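Local atomic coordinates of toxin-like protein (Paenibacillus larvae subsp. larvae BRL-230010, PDB entry 5DZQ), a protein that probably transfers ADP-ribose from NAD+ to a target protein, as a member of the C3-like group of mono-ADP-ribosyltransferase toxins. Residues D192-I197 and E203-E208; N146-M151 and L155-V160; G103-N108 and F121-D126; V91-G96 and Y179-P184. One frame throughout, in Å; residues are numbered along the deposited sequence.

In the mixed five-stranded sheet, strands 91-97, 154-160, 203-211 and 187-198 are neighbours in that order. Interaction 1 pairs the last two; its centre is about 11 Å from that of interaction 2, where loop 146-151 meets strand 154-160 and L155 is hydrogen-bonded to I205 and I207. Interaction 4, about 9 Å from interaction 2 centre to centre, sets strand 91-97 against strand 179-183 of a three-stranded sheet. Interaction 3 packs helix 104-107 on helix 118-128, which lies against the M194 and I196 face of strand 187-198. Along the chain, interactions 3 and 2 fall between the segments of interaction 4, and interaction 1 follows; the core sheet thus joins a helix layer and a second sheet.

Interaction 1 of 4, residues D192-I197 and E203-E208; sequences DKMYII and ETIKIE
The antiparallel beta hairpin of strands 187-198 and 203-211 holds Y195 against K206 and E208 on one face of the sheet. Pairs K193-E208, Y195-K206 and I197-T204 are hydrogen-bonded, and Y195 O accepts from K206 N at 2.7 Å. At the D192 end lies a classic beta bulge: the amides of D192 and K193 both donate to E208 O. On the other face, M194 CG rests 4.1 Å from I207 CG1, and M194 also touches L124 of helix 118-128. The Y195 ring, its CG lodged between the backbone N and the carbonyl carbon (chi1 54°), lies alongside K206, whose CG sits over the ring face 4.0 Å from its centroid in a CH-pi contact. E208 OE2 accepts two bonds. K206 NZ meets the anti lone pair of E208 OE2 at 3.0 Å, a salt bridge within one strand, while Y195 OH donates to E208 OE2 at 2.6 Å from above the carboxylate plane, the ring standing 79° to that plane.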
loop_
_atom_site.group_PDB
_atom_site.type_symbol
_atom_site.label_atom_id
_atom_site.label_comp_id
_atom_site.label_asym_id
_atom_site.label_seq_id
_atom_site.Cartn_x
_atom_site.Cartn_y
_atom_site.Cartn_z
ATOM N N ASP B 192 -2.985 23.857 -7.392
ATOM C CA ASP B 192 -2.790 24.923 -8.373
ATOM C C ASP B 192 -3.650 24.689 -9.606
ATOM O O ASP B 192 -4.218 25.619 -10.167
ATOM C CB ASP B 192 -1.315 25.021 -8.789
ATOM C CG ASP B 192 -0.395 25.450 -7.647
ATOM O OD1 ASP B 192 -0.683 26.462 -6.973
ATOM O OD2 ASP B 192 0.637 24.778 -7.436
ATOM N N LYS B 193 -3.741 23.434 -10.027
ATOM C CA LYS B 193 -4.455 23.099 -11.251
ATOM C C LYS B 193 -4.968 21.676 -11.171
ATOM O O LYS B 193 -4.373 20.827 -10.513
ATOM C CB LYS B 193 -3.541 23.273 -12.463
ATOM C CG LYS B 193 -4.255 23.466 -13.788
ATOM C CD LYS B 193 -3.247 23.756 -14.890
ATOM C CE LYS B 193 -3.919 24.191 -16.185
ATOM N NZ LYS B 193 -2.910 24.539 -17.236
ATOM N N MET B 194 -6.076 21.411 -11.843
ATOM C CA MET B 194 -6.665 20.082 -11.823
ATOM C C MET B 194 -7.286 19.779 -13.180
ATOM O O MET B 194 -8.075 20.577 -13.686
ATOM C CB MET B 194 -7.709 20.002 -10.704
ATOM C CG MET B 194 -8.052 18.623 -10.244
ATOM S SD MET B 194 -8.951 18.693 -8.671
ATOM C CE MET B 194 -9.506 17.000 -8.560
ATOM N N TYR B 195 -6.923 18.652 -13.789
ATOM C CA TYR B 195 -7.467 18.329 -15.107
ATOM C C TYR B 195 -7.398 16.855 -15.430
ATOM O O TYR B 195 -6.757 16.071 -14.727
ATOM C CB TYR B 195 -6.747 19.121 -16.219
ATOM C CG TYR B 195 -5.231 18.981 -16.230
ATOM C CD1 TYR B 195 -4.439 19.802 -15.433
ATOM C CD2 TYR B 195 -4.598 18.055 -17.046
ATOM C CE1 TYR B 195 -3.062 19.698 -15.443
ATOM C CE2 TYR B 195 -3.210 17.938 -17.062
ATOM C CZ TYR B 195 -2.453 18.767 -16.259
ATOM O OH TYR B 195 -1.084 18.664 -16.250
ATOM N N ILE B 196 -8.075 16.491 -16.510
ATOM C CA ILE B 196 -8.118 15.120 -16.981
ATOM C C ILE B 196 -7.098 14.889 -18.082
ATOM O O ILE B 196 -7.113 15.569 -19.100
ATOM C CB ILE B 196 -9.512 14.769 -17.526
ATOM C CG1 ILE B 196 -10.581 14.974 -16.447
ATOM C CG2 ILE B 196 -9.528 13.344 -18.081
ATOM C CD1 ILE B 196 -11.987 15.046 -17.011
ATOM N N ILE B 197 -6.223 13.914 -17.890
ATOM C CA ILE B 197 -5.302 13.521 -18.944
ATOM C C ILE B 197 -5.903 12.349 -19.713
ATOM O O ILE B 197 -6.199 11.294 -19.143
ATOM C CB ILE B 197 -3.924 13.132 -18.387
ATOM C CG1 ILE B 197 -3.323 14.297 -17.603
ATOM C CG2 ILE B 197 -2.981 12.743 -19.506
ATOM C CD1 ILE B 197 -1.981 13.967 -16.968
ATOM N N GLU B 203 -8.078 7.260 -18.635
ATOM C CA GLU B 203 -8.077 8.683 -18.322
ATOM C C GLU B 203 -7.574 8.851 -16.898
ATOM O O GLU B 203 -7.958 8.100 -15.999
ATOM C CB GLU B 203 -9.477 9.289 -18.490
ATOM C CG GLU B 203 -9.979 9.245 -19.925
ATOM C CD GLU B 203 -11.221 10.081 -20.149
ATOM O OE1 GLU B 203 -11.920 10.394 -19.165
ATOM O OE2 GLU B 203 -11.496 10.425 -21.315
ATOM N N THR B 204 -6.708 9.836 -16.701
ATOM C CA THR B 204 -6.068 10.072 -15.417
ATOM C C THR B 204 -6.494 11.424 -14.846
ATOM O O THR B 204 -6.495 12.435 -15.550
ATOM C CB THR B 204 -4.509 10.030 -15.551
ATOM O OG1 THR B 204 -4.098 8.769 -16.103
ATOM C CG2 THR B 204 -3.835 10.246 -14.197
ATOM N N ILE B 205 -6.862 11.446 -13.572
ATOM C CA ILE B 205 -7.159 12.709 -12.928
ATOM C C ILE B 205 -5.845 13.265 -12.436
ATOM O O ILE B 205 -5.161 12.631 -11.631
ATOM C CB ILE B 205 -8.167 12.543 -11.773
ATOM C CG1 ILE B 205 -9.547 12.205 -12.345
ATOM C CG2 ILE B 205 -8.234 13.806 -10.937
ATOM C CD1 ILE B 205 -10.528 11.665 -11.316
ATOM N N LYS B 206 -5.475 14.433 -12.956
ATOM C CA LYS B 206 -4.183 15.044 -12.668
ATOM C C LYS B 206 -4.354 16.190 -11.683
ATOM O O LYS B 206 -5.184 17.072 -11.883
ATOM C CB LYS B 206 -3.521 15.539 -13.965
ATOM C CG LYS B 206 -2.170 16.266 -13.791
ATOM C CD LYS B 206 -1.146 15.395 -13.069
ATOM C CE LYS B 206 0.224 15.456 -13.723
ATOM N NZ LYS B 206 0.879 16.784 -13.661
ATOM N N ILE B 207 -3.585 16.155 -10.600
ATOM C CA ILE B 207 -3.580 17.230 -9.617
ATOM C C ILE B 207 -2.191 17.843 -9.545
ATOM O O ILE B 207 -1.216 17.140 -9.324
ATOM C CB ILE B 207 -4.001 16.734 -8.207
ATOM C CG1 ILE B 207 -5.413 16.146 -8.261
ATOM C CG2 ILE B 207 -3.916 17.894 -7.191
ATOM C CD1 ILE B 207 -5.819 15.365 -7.017
ATOM N N GLU B 208 -2.099 19.151 -9.745
ATOM C CA GLU B 208 -0.825 19.842 -9.608
ATOM C C GLU B 208 -0.883 20.762 -8.387
ATOM O O GLU B 208 -1.777 21.606 -8.279
ATOM C CB GLU B 208 -0.496 20.617 -10.891
ATOM C CG GLU B 208 -0.478 19.689 -12.106
ATOM C CD GLU B 208 -0.014 20.375 -13.377
ATOM O OE1 GLU B 208 -0.054 21.620 -13.430
ATOM O OE2 GLU B 208 0.388 19.657 -14.318
#

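Interaction 2 of 4, residues N146-M151 and L155-V160; sequences NQQFAM and LTTLKV
With CG anti to the backbone N (chi1 -173°) and an extended chain beyond it, Q148 stretches its amide across to L155 and T157. L155 holds the same first torsion (chi1 -171°) and sends its two methyls to different partners in residues 146-151. L155 CD2 lies 4.0 Å from A150 CB, the apolar part of the contact. L155 CD1 instead comes to 4.1 Å from Q148 OE1, the two side chains approaching from opposite directions. T157 turns CG2 anti to its carbonyl carbon, and this methyl, T157 CG2, stands 3.8 Å from Q148 OE1, with the Q148 and T157 side chains set crosswise. The amide oxygen therefore rests against two methyl groups, and no hydrogen bond joins the segments. L155 is buried and gives up the most surface of any residue in either segment, whereas T157 contributes little beyond its methyl. The loop touches the start of the strand lightly, burying 142 Å² through side chains, with the backbones apart: the nearest pair of CA atoms, those of A150 and L155, is 6.2 Å apart. Y94 of strand 91-97 touches both Q148 and L155, and its hydroxyl is hydrogen-bonded to F149 N. On the opposite flank of strand 154-160, the backbones of L155 and T157 bond to strand 203-211, whose K206 and E208 touch their side chains.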
loop_
_atom_site.group_PDB
_atom_site.type_symbol
_atom_site.label_atom_id
_atom_site.label_comp_id
_atom_site.label_asym_id
_atom_site.label_seq_id
_atom_site.Cartn_x
_atom_site.Cartn_y
_atom_site.Cartn_z
ATOM N N ASN B 146 13.882 8.052 -14.715
ATOM C CA ASN B 146 13.563 7.945 -16.131
ATOM C C ASN B 146 12.085 7.608 -16.324
ATOM O O ASN B 146 11.600 7.589 -17.453
ATOM C CB ASN B 146 14.437 6.884 -16.808
ATOM C CG ASN B 146 14.210 5.500 -16.230
ATOM O OD1 ASN B 146 13.786 5.361 -15.082
ATOM N ND2 ASN B 146 14.485 4.467 -17.025
ATOM N N GLN B 147 11.376 7.345 -15.222
ATOM C CA GLN B 147 9.977 6.902 -15.285
ATOM C C GLN B 147 9.091 7.552 -14.246
ATOM O O GLN B 147 9.542 7.836 -13.135
ATOM C CB GLN B 147 9.861 5.388 -15.087
ATOM C CG GLN B 147 10.745 4.562 -15.953
ATOM C CD GLN B 147 10.818 3.124 -15.473
ATOM O OE1 GLN B 147 10.060 2.275 -15.926
ATOM N NE2 GLN B 147 11.731 2.849 -14.549
ATOM N N GLN B 148 7.831 7.774 -14.617
ATOM C CA GLN B 148 6.788 8.171 -13.664
ATOM C C GLN B 148 5.710 7.099 -13.668
ATOM O O GLN B 148 5.101 6.839 -14.703
ATOM C CB GLN B 148 6.200 9.531 -14.038
ATOM C CG GLN B 148 5.208 10.113 -13.003
ATOM C CD GLN B 148 4.676 11.474 -13.429
ATOM O OE1 GLN B 148 4.919 12.502 -12.782
ATOM N NE2 GLN B 148 3.942 11.484 -14.521
ATOM N N PHE B 149 5.473 6.463 -12.527
ATOM C CA PHE B 149 4.533 5.342 -12.485
ATOM C C PHE B 149 3.149 5.880 -12.163
ATOM O O PHE B 149 2.827 6.172 -11.010
ATOM C CB PHE B 149 4.984 4.288 -11.466
ATOM C CG PHE B 149 6.283 3.629 -11.832
ATOM C CD1 PHE B 149 6.322 2.639 -12.806
ATOM C CD2 PHE B 149 7.468 4.028 -11.240
ATOM C CE1 PHE B 149 7.520 2.048 -13.172
ATOM C CE2 PHE B 149 8.669 3.444 -11.601
ATOM C CZ PHE B 149 8.694 2.451 -12.568
ATOM N N ALA B 150 2.348 6.025 -13.208
ATOM C CA ALA B 150 1.083 6.739 -13.145
ATOM C C ALA B 150 -0.085 5.824 -13.521
ATOM O O ALA B 150 -1.006 6.234 -14.220
ATOM C CB ALA B 150 1.130 7.966 -14.077
ATOM N N MET B 151 -0.046 4.580 -13.051
ATOM C CA MET B 151 -1.065 3.617 -13.444
ATOM C C MET B 151 -2.354 3.765 -12.625
ATOM O O MET B 151 -3.419 3.322 -13.052
ATOM C CB MET B 151 -0.529 2.183 -13.306
ATOM C CG MET B 151 0.777 1.943 -14.050
ATOM S SD MET B 151 2.245 2.430 -13.107
ATOM C CE MET B 151 2.069 1.431 -11.630
ATOM N N LEU B 155 -3.170 11.104 -10.268
ATOM C CA LEU B 155 -1.757 11.424 -10.187
ATOM C C LEU B 155 -1.616 12.840 -9.655
ATOM O O LEU B 155 -2.160 13.787 -10.228
ATOM C CB LEU B 155 -1.089 11.281 -11.566
ATOM C CG LEU B 155 0.435 11.345 -11.757
ATOM C CD1 LEU B 155 1.011 12.721 -11.581
ATOM C CD2 LEU B 155 1.174 10.362 -10.854
ATOM N N THR B 156 -0.872 12.984 -8.567
ATOM C CA THR B 156 -0.591 14.294 -7.990
ATOM C C THR B 156 0.884 14.617 -8.145
ATOM O O THR B 156 1.720 13.822 -7.753
ATOM C CB THR B 156 -0.961 14.343 -6.488
ATOM O OG1 THR B 156 -2.336 13.975 -6.324
ATOM C CG2 THR B 156 -0.740 15.738 -5.927
ATOM N N THR B 157 1.219 15.761 -8.732
ATOM C CA THR B 157 2.603 16.224 -8.664
ATOM C C THR B 157 2.667 17.386 -7.682
ATOM O O THR B 157 1.746 18.197 -7.622
ATOM C CB THR B 157 3.159 16.666 -10.036
ATOM O OG1 THR B 157 2.227 17.539 -10.679
ATOM C CG2 THR B 157 3.418 15.461 -10.925
ATOM N N LEU B 158 3.743 17.446 -6.904
ATOM C CA LEU B 158 3.897 18.466 -5.876
ATOM C C LEU B 158 5.223 19.180 -6.022
ATOM O O LEU B 158 6.271 18.544 -6.150
ATOM C CB LEU B 158 3.816 17.862 -4.468
ATOM C CG LEU B 158 2.548 17.109 -4.071
ATOM C CD1 LEU B 158 2.873 15.721 -3.541
ATOM C CD2 LEU B 158 1.771 17.902 -3.039
ATOM N N LYS B 159 5.175 20.502 -5.978
ATOM C CA LYS B 159 6.392 21.290 -5.915
ATOM C C LYS B 159 6.718 21.511 -4.445
ATOM O O LYS B 159 5.923 22.075 -3.697
ATOM C CB LYS B 159 6.226 22.615 -6.666
ATOM C CG LYS B 159 7.400 23.575 -6.522
ATOM C CD LYS B 159 7.228 24.821 -7.413
ATOM C CE LYS B 159 5.891 25.501 -7.159
ATOM N NZ LYS B 159 5.630 26.601 -8.135
ATOM N N VAL B 160 7.867 21.011 -4.016
ATOM C CA VAL B 160 8.278 21.161 -2.626
ATOM C C VAL B 160 9.391 22.187 -2.594
ATOM O O VAL B 160 10.423 21.997 -3.236
ATOM C CB VAL B 160 8.756 19.834 -2.017
ATOM C CG1 VAL B 160 8.922 19.962 -0.513
ATOM C CG2 VAL B 160 7.774 18.720 -2.345
#

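Interaction 3 of 4, residues G103-N108 and F121-D126; sequences GKEFQN and FRKLRD
F106, on a short and weakly bonded helical turn at 104-107, pushes its ring against L124 and K123 of helix 118-128. These three residues carry most of the buried surface, F106 the largest share. L124 CD1 stands over the centre of one ring face, 3.9 Å from the F106 centroid and 13° off the ring normal, in a CH-pi contact. L124 CD1 comes closest to F106 CE2, at 3.8 Å. L124 swings its CG to the far side from its own amide nitrogen (chi1 -176°), which carries the branch toward the ring, and L124 CB passes near F106 CE1. The aliphatic part of K123 crosses F106 at about a right angle, K123 CD lying 4.0 Å from F106 CE1, oblique to the ring. Against the opposite face of the ring lies E105 OE1, displaced toward the rim, so the aromatic group is flanked from both sides. E105 OE1 and K123 NZ stay 5.4 Å apart, and any attraction between these opposite charges is probably long-range. F106 also touches L120 and E127 of helix 118-128. From the same helix, F121 reaches I196 and R125 reaches M194, both on strand 187-198, placing the helix between the 104-107 turn and the main sheet.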
loop_
_atom_site.group_PDB
_atom_site.type_symbol
_atom_site.label_atom_id
_atom_site.label_comp_id
_atom_site.label_asym_id
_atom_site.label_seq_id
_atom_site.Cartn_x
_atom_site.Cartn_y
_atom_site.Cartn_z
ATOM N N GLY B 103 -13.423 10.857 -1.311
ATOM C CA GLY B 103 -14.611 10.650 -0.492
ATOM C C GLY B 103 -15.684 9.819 -1.179
ATOM O O GLY B 103 -15.582 9.526 -2.370
ATOM N N LYS B 104 -16.727 9.452 -0.432
ATOM C CA LYS B 104 -17.704 8.470 -0.906
ATOM C C LYS B 104 -18.528 8.938 -2.100
ATOM O O LYS B 104 -18.854 8.140 -2.981
ATOM C CB LYS B 104 -18.653 8.070 0.231
ATOM C CG LYS B 104 -18.076 7.059 1.217
ATOM C CD LYS B 104 -19.151 6.572 2.193
ATOM C CE LYS B 104 -18.598 5.547 3.178
ATOM N NZ LYS B 104 -19.621 5.139 4.187
ATOM N N GLU B 105 -18.872 10.220 -2.133
ATOM C CA GLU B 105 -19.724 10.733 -3.207
ATOM C C GLU B 105 -19.040 10.658 -4.561
ATOM O O GLU B 105 -19.680 10.386 -5.575
ATOM C CB GLU B 105 -20.152 12.175 -2.924
ATOM C CG GLU B 105 -19.019 13.127 -2.599
ATOM C CD GLU B 105 -19.452 14.578 -2.657
ATOM O OE1 GLU B 105 -20.472 14.870 -3.323
ATOM O OE2 GLU B 105 -18.774 15.426 -2.034
ATOM N N PHE B 106 -17.734 10.893 -4.577
ATOM C CA PHE B 106 -16.992 10.901 -5.829
ATOM C C PHE B 106 -16.401 9.536 -6.153
ATOM O O PHE B 106 -16.248 9.184 -7.322
ATOM C CB PHE B 106 -15.874 11.945 -5.782
ATOM C CG PHE B 106 -16.368 13.362 -5.665
ATOM C CD1 PHE B 106 -17.028 13.970 -6.722
ATOM C CD2 PHE B 106 -16.150 14.092 -4.509
ATOM C CE1 PHE B 106 -17.480 15.276 -6.619
ATOM C CE2 PHE B 106 -16.596 15.399 -4.401
ATOM C CZ PHE B 106 -17.262 15.991 -5.456
ATOM N N GLN B 107 -16.090 8.769 -5.113
ATOM C CA GLN B 107 -15.302 7.549 -5.252
ATOM C C GLN B 107 -15.777 6.604 -6.356
ATOM O O GLN B 107 -14.972 6.133 -7.153
ATOM C CB GLN B 107 -15.271 6.794 -3.926
ATOM C CG GLN B 107 -14.411 5.557 -3.971
ATOM C CD GLN B 107 -14.286 4.892 -2.623
ATOM O OE1 GLN B 107 -14.264 5.557 -1.587
ATOM N NE2 GLN B 107 -14.210 3.567 -2.627
ATOM N N ASN B 108 -17.073 6.331 -6.422
ATOM C CA ASN B 108 -17.569 5.406 -7.436
ATOM C C ASN B 108 -18.301 6.090 -8.583
ATOM O O ASN B 108 -18.704 5.441 -9.550
ATOM C CB ASN B 108 -18.479 4.365 -6.789
ATOM C CG ASN B 108 -17.721 3.424 -5.876
ATOM O OD1 ASN B 108 -17.942 3.402 -4.666
ATOM N ND2 ASN B 108 -16.811 2.645 -6.455
ATOM N N PHE B 121 -16.714 15.779 -12.596
ATOM C CA PHE B 121 -15.353 16.282 -12.456
ATOM C C PHE B 121 -15.386 17.786 -12.234
ATOM O O PHE B 121 -14.663 18.317 -11.389
ATOM C CB PHE B 121 -14.500 15.948 -13.680
ATOM C CG PHE B 121 -13.093 16.478 -13.595
ATOM C CD1 PHE B 121 -12.151 15.861 -12.781
ATOM C CD2 PHE B 121 -12.709 17.589 -14.331
ATOM C CE1 PHE B 121 -10.856 16.346 -12.700
ATOM C CE2 PHE B 121 -11.409 18.079 -14.251
ATOM C CZ PHE B 121 -10.484 17.457 -13.436
ATOM N N ARG B 122 -16.246 18.458 -12.995
ATOM C CA ARG B 122 -16.475 19.890 -12.851
ATOM C C ARG B 122 -16.725 20.273 -11.394
ATOM O O ARG B 122 -16.104 21.197 -10.866
ATOM C CB ARG B 122 -17.658 20.309 -13.719
ATOM C CG ARG B 122 -17.607 21.726 -14.248
ATOM C CD ARG B 122 -18.655 21.895 -15.348
ATOM N NE ARG B 122 -18.527 20.847 -16.361
ATOM C CZ ARG B 122 -19.532 20.380 -17.097
ATOM N NH1 ARG B 122 -20.758 20.865 -16.939
ATOM N NH2 ARG B 122 -19.309 19.424 -17.991
ATOM N N LYS B 123 -17.627 19.540 -10.749
ATOM C CA LYS B 123 -17.942 19.755 -9.341
ATOM C C LYS B 123 -16.717 19.526 -8.452
ATOM O O LYS B 123 -16.450 20.305 -7.535
ATOM C CB LYS B 123 -19.085 18.835 -8.912
ATOM C CG LYS B 123 -19.690 19.157 -7.555
ATOM C CD LYS B 123 -20.390 17.932 -6.974
ATOM C CE LYS B 123 -21.209 18.271 -5.740
ATOM N NZ LYS B 123 -22.442 19.026 -6.098
ATOM N N LEU B 124 -15.976 18.456 -8.723
ATOM C CA LEU B 124 -14.782 18.150 -7.945
ATOM C C LEU B 124 -13.750 19.269 -8.075
ATOM O O LEU B 124 -13.208 19.738 -7.073
ATOM C CB LEU B 124 -14.175 16.816 -8.386
ATOM C CG LEU B 124 -12.964 16.322 -7.584
ATOM C CD1 LEU B 124 -13.306 16.181 -6.109
ATOM C CD2 LEU B 124 -12.417 15.005 -8.141
ATOM N N ARG B 125 -13.498 19.697 -9.311
ATOM C CA ARG B 125 -12.508 20.738 -9.580
ATOM C C ARG B 125 -12.855 22.059 -8.885
ATOM O O ARG B 125 -11.995 22.677 -8.266
ATOM C CB ARG B 125 -12.361 20.953 -11.087
ATOM C CG ARG B 125 -11.129 21.756 -11.490
ATOM C CD ARG B 125 -11.039 21.900 -13.002
ATOM N NE ARG B 125 -12.335 22.264 -13.566
ATOM C CZ ARG B 125 -12.552 22.521 -14.851
ATOM N NH1 ARG B 125 -11.550 22.460 -15.721
ATOM N NH2 ARG B 125 -13.772 22.840 -15.266
ATOM N N ASP B 126 -14.111 22.489 -8.992
ATOM C CA ASP B 126 -14.567 23.694 -8.295
ATOM C C ASP B 126 -14.388 23.558 -6.790
ATOM O O ASP B 126 -14.010 24.505 -6.102
ATOM C CB ASP B 126 -16.032 23.986 -8.617
ATOM C CG ASP B 126 -16.210 24.621 -9.981
ATOM O OD1 ASP B 126 -15.294 25.350 -10.417
ATOM O OD2 ASP B 126 -17.263 24.394 -10.614
#

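Interaction 4 of 4, residues V91-G96 and Y179-P184; sequences VQVYRG and YELLLP
Strand 91-96 and the segment 179-184, a strand as far as L183, face each other without backbone pairing: the nearest CA atoms, those of V93 and L181, are 7.6 Å apart and no hydrogen bond crosses. They belong to different sheets, the five-stranded mixed one and a three-stranded antiparallel one, and between these two segments only side chains meet. L181 supplies the bridge. Its chi1 of -174° carries the branch toward the valines, and chi2 of 59° then sets the methyl CD2 between two of them, two residues apart on strand 91-97. L181 CD2 comes to 3.8 Å from V91 CG2, the side chains meeting at a slant, and to 3.9 Å from V93 CG1. The two valines thus share one leucine methyl, and L181 CB adds a 4.2 Å approach to V93 CG1. Y168 of strand 167-170 touches both V91 and L181, and V160 of strand 154-160 touches V91 and V93, extending the apolar cluster. The touching atoms are all methyl or methylene carbons of V91, V93 and L181, so this contact is apolar and adds no directional bond; polar links between the sheets come instead from the backbone bond of Y94 with S142 and from R95 NH1 with S140 O.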
loop_
_atom_site.group_PDB
_atom_site.type_symbol
_atom_site.label_atom_id
_atom_site.label_comp_id
_atom_site.label_asym_id
_atom_site.label_seq_id
_atom_site.Cartn_x
_atom_site.Cartn_y
_atom_site.Cartn_z
ATOM N N VAL B 91 12.119 20.856 -5.386
ATOM C CA VAL B 91 12.006 19.622 -6.164
ATOM C C VAL B 91 10.562 19.315 -6.548
ATOM O O VAL B 91 9.622 19.729 -5.861
ATOM C CB VAL B 91 12.564 18.411 -5.393
ATOM C CG1 VAL B 91 14.018 18.624 -5.031
ATOM C CG2 VAL B 91 11.741 18.158 -4.149
ATOM N N GLN B 92 10.394 18.592 -7.650
ATOM C CA GLN B 92 9.088 18.048 -8.033
ATOM C C GLN B 92 8.976 16.579 -7.645
ATOM O O GLN B 92 9.848 15.786 -7.972
ATOM C CB GLN B 92 8.854 18.184 -9.538
ATOM C CG GLN B 92 8.763 19.603 -10.039
ATOM C CD GLN B 92 7.333 20.109 -10.119
ATOM O OE1 GLN B 92 6.395 19.339 -10.363
ATOM N NE2 GLN B 92 7.161 21.410 -9.921
ATOM N N VAL B 93 7.905 16.208 -6.949
ATOM C CA VAL B 93 7.676 14.807 -6.628
ATOM C C VAL B 93 6.254 14.440 -7.010
ATOM O O VAL B 93 5.470 15.310 -7.391
ATOM C CB VAL B 93 7.926 14.515 -5.138
ATOM C CG1 VAL B 93 9.397 14.759 -4.808
ATOM C CG2 VAL B 93 7.029 15.394 -4.269
ATOM N N TYR B 94 5.923 13.153 -6.929
ATOM C CA TYR B 94 4.588 12.712 -7.316
ATOM C C TYR B 94 4.070 11.554 -6.476
ATOM O O TYR B 94 4.852 10.853 -5.822
ATOM C CB TYR B 94 4.563 12.316 -8.795
ATOM C CG TYR B 94 5.187 10.984 -9.124
ATOM C CD1 TYR B 94 6.548 10.869 -9.380
ATOM C CD2 TYR B 94 4.407 9.841 -9.211
ATOM C CE1 TYR B 94 7.109 9.636 -9.693
ATOM C CE2 TYR B 94 4.960 8.623 -9.520
ATOM C CZ TYR B 94 6.305 8.531 -9.762
ATOM O OH TYR B 94 6.840 7.312 -10.091
ATOM N N ARG B 95 2.748 11.375 -6.538
ATOM C CA ARG B 95 1.976 10.337 -5.830
ATOM C C ARG B 95 0.868 9.834 -6.719
ATOM O O ARG B 95 0.121 10.642 -7.255
ATOM C CB ARG B 95 1.293 10.892 -4.573
ATOM C CG ARG B 95 2.089 10.921 -3.318
ATOM C CD ARG B 95 1.124 11.002 -2.147
ATOM N NE ARG B 95 0.185 9.882 -2.183
ATOM C CZ ARG B 95 0.462 8.662 -1.724
ATOM N NH1 ARG B 95 1.651 8.401 -1.185
ATOM N NH2 ARG B 95 -0.446 7.698 -1.807
ATOM N N GLY B 96 0.705 8.521 -6.839
ATOM C CA GLY B 96 -0.510 7.981 -7.430
ATOM C C GLY B 96 -1.513 7.714 -6.317
ATOM O O GLY B 96 -1.122 7.491 -5.173
ATOM N N TYR B 179 14.969 5.821 -3.948
ATOM C CA TYR B 179 14.553 6.724 -2.872
ATOM C C TYR B 179 13.153 7.291 -3.042
ATOM O O TYR B 179 12.654 7.435 -4.151
ATOM C CB TYR B 179 15.520 7.901 -2.751
ATOM C CG TYR B 179 16.935 7.531 -2.387
ATOM C CD1 TYR B 179 17.239 7.030 -1.132
ATOM C CD2 TYR B 179 17.972 7.705 -3.294
ATOM C CE1 TYR B 179 18.534 6.698 -0.792
ATOM C CE2 TYR B 179 19.269 7.377 -2.964
ATOM C CZ TYR B 179 19.546 6.874 -1.711
ATOM O OH TYR B 179 20.839 6.544 -1.373
ATOM N N GLU B 180 12.540 7.635 -1.917
ATOM C CA GLU B 180 11.329 8.431 -1.909
ATOM C C GLU B 180 11.596 9.668 -1.054
ATOM O O GLU B 180 12.576 9.709 -0.296
ATOM C CB GLU B 180 10.141 7.638 -1.345
ATOM C CG GLU B 180 9.694 6.479 -2.233
ATOM C CD GLU B 180 8.342 5.899 -1.837
ATOM O OE1 GLU B 180 7.818 6.266 -0.769
ATOM O OE2 GLU B 180 7.793 5.078 -2.601
ATOM N N LEU B 181 10.735 10.671 -1.181
ATOM C CA LEU B 181 10.846 11.863 -0.365
ATOM C C LEU B 181 9.691 11.875 0.633
ATOM O O LEU B 181 8.514 11.790 0.258
ATOM C CB LEU B 181 10.852 13.125 -1.227
ATOM C CG LEU B 181 11.104 14.432 -0.466
ATOM C CD1 LEU B 181 12.459 14.421 0.257
ATOM C CD2 LEU B 181 11.008 15.631 -1.391
ATOM N N LEU B 182 10.035 11.966 1.911
ATOM C CA LEU B 182 9.051 11.855 2.976
ATOM C C LEU B 182 8.791 13.222 3.571
ATOM O O LEU B 182 9.709 13.890 4.038
ATOM C CB LEU B 182 9.530 10.884 4.060
ATOM C CG LEU B 182 8.617 10.753 5.278
ATOM C CD1 LEU B 182 7.252 10.192 4.865
ATOM C CD2 LEU B 182 9.275 9.858 6.319
ATOM N N LEU B 183 7.539 13.651 3.542
ATOM C CA LEU B 183 7.204 14.960 4.081
ATOM C C LEU B 183 6.491 14.801 5.420
ATOM O O LEU B 183 5.901 13.752 5.685
ATOM C CB LEU B 183 6.339 15.751 3.087
ATOM C CG LEU B 183 7.120 16.613 2.086
ATOM C CD1 LEU B 183 7.796 15.750 1.042
ATOM C CD2 LEU B 183 6.236 17.663 1.430
ATOM N N PRO B 184 6.567 15.839 6.283
ATOM C CA PRO B 184 5.886 15.798 7.580
ATOM C C PRO B 184 4.384 15.506 7.475
ATOM O O PRO B 184 3.738 15.790 6.460
ATOM C CB PRO B 184 6.105 17.215 8.140
ATOM C CG PRO B 184 7.363 17.685 7.493
ATOM C CD PRO B 184 7.381 17.059 6.120
#